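PDB 3G9K: capsule biosynthesis protein capD from Bacillus anthracis, which cleaves the poly-gamma-D-glutamate capsule of the anthrax bacillus and, as a transpeptidase, joins it through an amide bond to the peptidoglycan scaffold. Local coordinates for residues His95-Leu100 with Ile104-Phe109; Leu152-Asp155 with Val160-Gly163. One frame throughout, in Å; residues are numbered along the deposited sequence.

Contact 1: residues His95-Leu100 with Ile104-Phe109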
loop_
_atom_site.group_PDB
_atom_site.type_symbol
_atom_site.label_atom_id
_atom_site.label_comp_id
_atom_site.label_asym_id
_atom_site.label_seq_id
_atom_site.Cartn_x
_atom_site.Cartn_y
_atom_site.Cartn_z
ATOM N N HIS B 95 -14.823 18.214 1.541
ATOM C CA HIS B 95 -15.945 19.086 1.184
ATOM C C HIS B 95 -17.276 18.683 1.835
ATOM O O HIS B 95 -18.314 19.281 1.531
ATOM C CB HIS B 95 -16.069 19.146 -0.331
ATOM C CG HIS B 95 -14.919 19.829 -0.989
ATOM N ND1 HIS B 95 -14.886 21.192 -1.178
ATOM C CD2 HIS B 95 -13.740 19.356 -1.458
ATOM C CE1 HIS B 95 -13.743 21.527 -1.746
ATOM N NE2 HIS B 95 -13.033 20.433 -1.931
ATOM N N GLY B 96 -17.258 17.676 2.724
ATOM C CA GLY B 96 -18.403 17.396 3.641
ATOM C C GLY B 96 -19.460 16.424 3.157
ATOM O O GLY B 96 -20.565 16.380 3.687
ATOM N N LYS B 97 -19.113 15.592 2.182
ATOM C CA LYS B 97 -20.110 14.812 1.463
ATOM C C LYS B 97 -20.652 13.654 2.297
ATOM O O LYS B 97 -21.746 13.146 2.019
ATOM C CB LYS B 97 -19.544 14.304 0.138
ATOM C CG LYS B 97 -20.598 13.913 -0.900
ATOM C CD LYS B 97 -19.947 13.114 -2.017
ATOM C CE LYS B 97 -20.934 12.649 -3.112
ATOM N NZ LYS B 97 -21.681 11.358 -2.806
ATOM N N GLY B 98 -19.899 13.234 3.311
ATOM C CA GLY B 98 -20.309 12.131 4.146
ATOM C C GLY B 98 -19.141 11.496 4.879
ATOM O O GLY B 98 -18.044 12.048 4.927
ATOM N N SER B 99 -19.406 10.329 5.462
ATOM C CA SER B 99 -18.416 9.606 6.226
ATOM C C SER B 99 -17.391 9.108 5.235
ATOM O O SER B 99 -17.724 8.856 4.087
ATOM C CB SER B 99 -19.035 8.417 6.982
ATOM O OG SER B 99 -19.401 7.331 6.136
ATOM N N LEU B 100 -16.146 9.031 5.677
ATOM C CA LEU B 100 -15.072 8.471 4.871
ATOM C C LEU B 100 -15.439 7.065 4.389
ATOM O O LEU B 100 -15.181 6.728 3.233
ATOM C CB LEU B 100 -13.777 8.436 5.664
ATOM C CG LEU B 100 -12.523 8.051 4.860
ATOM C CD1 LEU B 100 -12.369 8.918 3.557
ATOM C CD2 LEU B 100 -11.280 8.126 5.732
ATOM N N ILE B 104 -15.700 5.789 0.474
ATOM C CA ILE B 104 -14.920 4.617 0.058
ATOM C C ILE B 104 -15.770 3.532 -0.610
ATOM O O ILE B 104 -15.320 2.848 -1.547
ATOM C CB ILE B 104 -14.110 4.077 1.299
ATOM C CG1 ILE B 104 -12.908 5.013 1.513
ATOM C CG2 ILE B 104 -13.650 2.619 1.142
ATOM C CD1 ILE B 104 -12.052 4.690 2.794
ATOM N N ASN B 105 -16.996 3.360 -0.119
ATOM C CA ASN B 105 -17.936 2.372 -0.673
ATOM C C ASN B 105 -18.473 2.733 -2.070
ATOM O O ASN B 105 -18.894 1.853 -2.808
ATOM C CB ASN B 105 -19.120 2.153 0.305
ATOM C CG ASN B 105 -18.704 1.429 1.581
ATOM O OD1 ASN B 105 -19.500 1.323 2.539
ATOM N ND2 ASN B 105 -17.483 0.941 1.618
ATOM N N GLU B 106 -18.447 4.015 -2.404
ATOM C CA GLU B 106 -19.028 4.535 -3.641
ATOM C C GLU B 106 -18.279 3.881 -4.795
ATOM O O GLU B 106 -17.073 3.693 -4.713
ATOM C CB GLU B 106 -18.839 6.050 -3.729
ATOM C CG GLU B 106 -19.722 6.744 -4.753
ATOM C CD GLU B 106 -19.794 8.275 -4.625
ATOM O OE1 GLU B 106 -19.092 8.906 -3.817
ATOM O OE2 GLU B 106 -20.607 8.864 -5.378
ATOM N N TYR B 107 -18.983 3.605 -5.892
ATOM C CA TYR B 107 -18.342 3.050 -7.085
ATOM C C TYR B 107 -17.352 4.056 -7.688
ATOM O O TYR B 107 -17.548 5.263 -7.621
ATOM C CB TYR B 107 -19.416 2.667 -8.121
ATOM C CG TYR B 107 -20.324 1.546 -7.662
ATOM C CD1 TYR B 107 -19.793 0.309 -7.307
ATOM C CD2 TYR B 107 -21.715 1.714 -7.600
ATOM C CE1 TYR B 107 -20.593 -0.708 -6.906
ATOM C CE2 TYR B 107 -22.530 0.679 -7.207
ATOM C CZ TYR B 107 -21.965 -0.527 -6.855
ATOM O OH TYR B 107 -22.759 -1.591 -6.452
ATOM N N ARG B 108 -16.298 3.538 -8.295
ATOM C CA ARG B 108 -15.187 4.360 -8.716
ATOM C C ARG B 108 -15.021 4.386 -10.236
ATOM O O ARG B 108 -15.614 3.560 -10.950
ATOM C CB ARG B 108 -13.913 3.836 -8.066
ATOM C CG ARG B 108 -13.895 4.058 -6.560
ATOM C CD ARG B 108 -12.766 3.343 -5.876
ATOM N NE ARG B 108 -12.939 3.462 -4.433
ATOM C CZ ARG B 108 -12.307 2.729 -3.518
ATOM N NH1 ARG B 108 -11.349 1.887 -3.872
ATOM N NH2 ARG B 108 -12.629 2.892 -2.231
ATOM N N PHE B 109 -14.202 5.332 -10.687
ATOM C CA PHE B 109 -13.765 5.421 -12.086
ATOM C C PHE B 109 -12.322 5.882 -12.165
ATOM O O PHE B 109 -11.863 6.669 -11.328
ATOM C CB PHE B 109 -14.638 6.416 -12.860
ATOM C CG PHE B 109 -14.608 7.806 -12.293
ATOM C CD1 PHE B 109 -15.547 8.197 -11.350
ATOM C CD2 PHE B 109 -13.650 8.706 -12.682
ATOM C CE1 PHE B 109 -15.520 9.468 -10.812
ATOM C CE2 PHE B 109 -13.604 9.976 -12.147
ATOM C CZ PHE B 109 -14.548 10.363 -11.213
#

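Contact 2: residues Leu152-Asp155 with Val160-Gly163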
loop_
_atom_site.group_PDB
_atom_site.type_symbol
_atom_site.label_atom_id
_atom_site.label_comp_id
_atom_site.label_asym_id
_atom_site.label_seq_id
_atom_site.Cartn_x
_atom_site.Cartn_y
_atom_site.Cartn_z
ATOM N N LEU B 152 -7.388 5.532 8.999
ATOM C CA LEU B 152 -7.841 5.856 10.370
ATOM C C LEU B 152 -7.968 7.359 10.471
ATOM O O LEU B 152 -7.255 8.091 9.800
ATOM C CB LEU B 152 -6.885 5.304 11.448
ATOM C CG LEU B 152 -6.744 3.796 11.573
ATOM C CD1 LEU B 152 -5.556 3.520 12.548
ATOM C CD2 LEU B 152 -8.016 3.071 12.058
ATOM N N ILE B 153 -8.905 7.800 11.293
ATOM C CA ILE B 153 -9.091 9.197 11.581
ATOM C C ILE B 153 -9.099 9.359 13.085
ATOM O O ILE B 153 -9.898 8.725 13.743
ATOM C CB ILE B 153 -10.450 9.694 11.073
ATOM C CG1 ILE B 153 -10.606 9.459 9.566
ATOM C CG2 ILE B 153 -10.660 11.194 11.420
ATOM C CD1 ILE B 153 -12.008 9.847 9.037
ATOM N N LYS B 154 -8.247 10.246 13.611
ATOM C CA LYS B 154 -8.302 10.615 15.019
ATOM C C LYS B 154 -8.958 11.983 15.173
ATOM O O LYS B 154 -8.520 12.939 14.558
ATOM C CB LYS B 154 -6.915 10.651 15.649
ATOM C CG LYS B 154 -6.942 11.072 17.117
ATOM C CD LYS B 154 -5.736 10.601 17.886
ATOM C CE LYS B 154 -5.907 10.928 19.371
ATOM N NZ LYS B 154 -4.604 10.881 20.073
ATOM N N ASP B 155 -10.010 12.049 15.966
ATOM C CA ASP B 155 -10.574 13.305 16.427
ATOM C C ASP B 155 -9.705 13.785 17.547
ATOM O O ASP B 155 -9.686 13.206 18.577
ATOM C CB ASP B 155 -11.988 13.106 16.953
ATOM C CG ASP B 155 -12.663 14.411 17.376
ATOM O OD1 ASP B 155 -12.001 15.302 17.876
ATOM O OD2 ASP B 155 -13.862 14.510 17.208
ATOM N N VAL B 160 -10.836 10.484 19.964
ATOM C CA VAL B 160 -11.407 9.216 19.548
ATOM C C VAL B 160 -10.901 8.858 18.173
ATOM O O VAL B 160 -10.691 9.708 17.377
ATOM C CB VAL B 160 -12.922 9.239 19.538
ATOM C CG1 VAL B 160 -13.417 10.226 18.644
ATOM C CG2 VAL B 160 -13.455 7.954 19.128
ATOM N N ILE B 161 -10.695 7.583 17.935
ATOM C CA ILE B 161 -10.190 7.067 16.664
ATOM C C ILE B 161 -11.278 6.279 15.968
ATOM O O ILE B 161 -11.904 5.364 16.562
ATOM C CB ILE B 161 -8.927 6.174 16.863
ATOM C CG1 ILE B 161 -7.749 7.013 17.316
ATOM C CG2 ILE B 161 -8.570 5.404 15.564
ATOM C CD1 ILE B 161 -6.521 6.166 17.692
ATOM N N THR B 162 -11.552 6.644 14.717
ATOM C CA THR B 162 -12.411 5.843 13.864
ATOM C C THR B 162 -11.591 5.500 12.603
ATOM O O THR B 162 -10.400 5.841 12.493
ATOM C CB THR B 162 -13.707 6.554 13.466
ATOM O OG1 THR B 162 -13.360 7.832 12.893
ATOM C CG2 THR B 162 -14.611 6.745 14.710
ATOM N N GLY B 163 -12.218 4.796 11.688
ATOM C CA GLY B 163 -11.488 4.291 10.515
ATOM C C GLY B 163 -12.413 3.888 9.411
ATOM O O GLY B 163 -13.661 4.027 9.499
HETATM O O HOH W 1 -12.621 9.924 14.822
#

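Contact 1: residues His95-Leu100 with Ile104-Phe109
Leu100 holds its CG anti to the backbone N (chi1 -172°), while Ile104 turns CG1 anti to its carbonyl carbon (chi1 -77°) and runs on extended, and the two settings bring the branch of the leucine and the tip of the isoleucine together along one side of the short helix 100-105. This is an i to i+4 pair spanning a single helical turn. Leu100 CG lies 4.0 Å from Ile104 CD1, and the side chains meet at a slant. The helical hydrogen bond runs beneath them, from Ile104 N to Leu100 O at 3.0 Å and nearly straight (164°). Ile104 CG1 also rests 3.3 Å from the same Leu100 O, so the backbone and the side chain of Ile104 both touch that oxygen. Both residues are buried: Leu100 packs on Ile89 of helix 82-94 and on Ala151 of strand 150-155, and Ile104 on Val149 and Asp166.

Helix 82-94 ends in a Schellman motif at Gly96, and Ser99 then N-caps helix 100-105, its side chain capping a backbone N just beyond Leu100. Near the surface, Lys97 and Glu106 reach for each other almost at right angles. Lys97 NZ makes a long salt bridge to Glu106 OE1 (3.7 Å) and lies as far from Glu106 OE2; Glu106 OE1 has its stronger partner in Lys92 of helix 82-94, so two lysines probably share one negative charge. At the C-terminal end, Arg108 folds back with its guanidinium edge toward Ile104 CA. Its NH1 pairs with Asp166, and its NH2 makes a weak, bent bond of 2.8 Å to Ile104 O.

Contact 2: residues Leu152-Asp155 with Val160-Gly163
Lys154 and Ile161 face each other as a non-hydrogen-bonded antiparallel pair, their CA atoms 4.3 Å apart. From Lys154 CB, which lies 4.1 Å from Ile161 CG1, the chain leaves with CG anti to the backbone N (chi1 178°). CG keeps touch with Ile161 CG1 and with Val160 O, and CD just grazes the same CG1. Beyond this the extended chain carries CE and NZ away from the neighbouring strand. On the same face, Leu152 CD2 meets Ile161 CG2 and also lies 4.0 Å from Gly163 CA, where the glycine leaves room for the leucine. Leu152 and Ile161 pack on Val5 and Ile7 of strand 2-7, and Thr20, Tyr21 and Gly22 of the other CapD chain lie against this face.

The other face carries Ile153, Asp155, Val160 and Thr162. Asp155 CB presses on Val160 CG1 at 3.6 Å, and Asp155 OD1 bonds to Asp158 N in the short connecting loop. Thr162 OG1 and Ile153 O share a water, which donates to the carbonyl. Two reciprocal pairs of backbone bonds join the strands: Ile153 N to Thr162 O is short, 2.7 Å, with the donor above the carbonyl plane, whereas Val160 N to Asp155 O is longer at 3.3 Å. Such regular pairing is that of a beta hairpin, whose strand 160-164 is outermost, within this chain, in an antiparallel sheet of this Ntn-hydrolase relative.

How the contacts relate
Contact 1 closes before contact 2 opens along the chain, and their centres are about 17 Å apart. Strand 150-155 links them: Ile153 CD1 packs against Leu100 CD2 at 3.8 Å, so the short helix 100-105 leans on the Ile153 face of the hairpin, while the opposite face of the strand is turned to strand 2-7. Contact 1 thus belongs to the helical layer with helix 82-94, and contact 2 to the sheet, a helix-on-sheet packing in keeping with the NTN-hydrolase clan. Ile104 lies about 9 Å, side chain to side chain, from the capsule-binding Arg169, whereas contact 2 is away from the known sites.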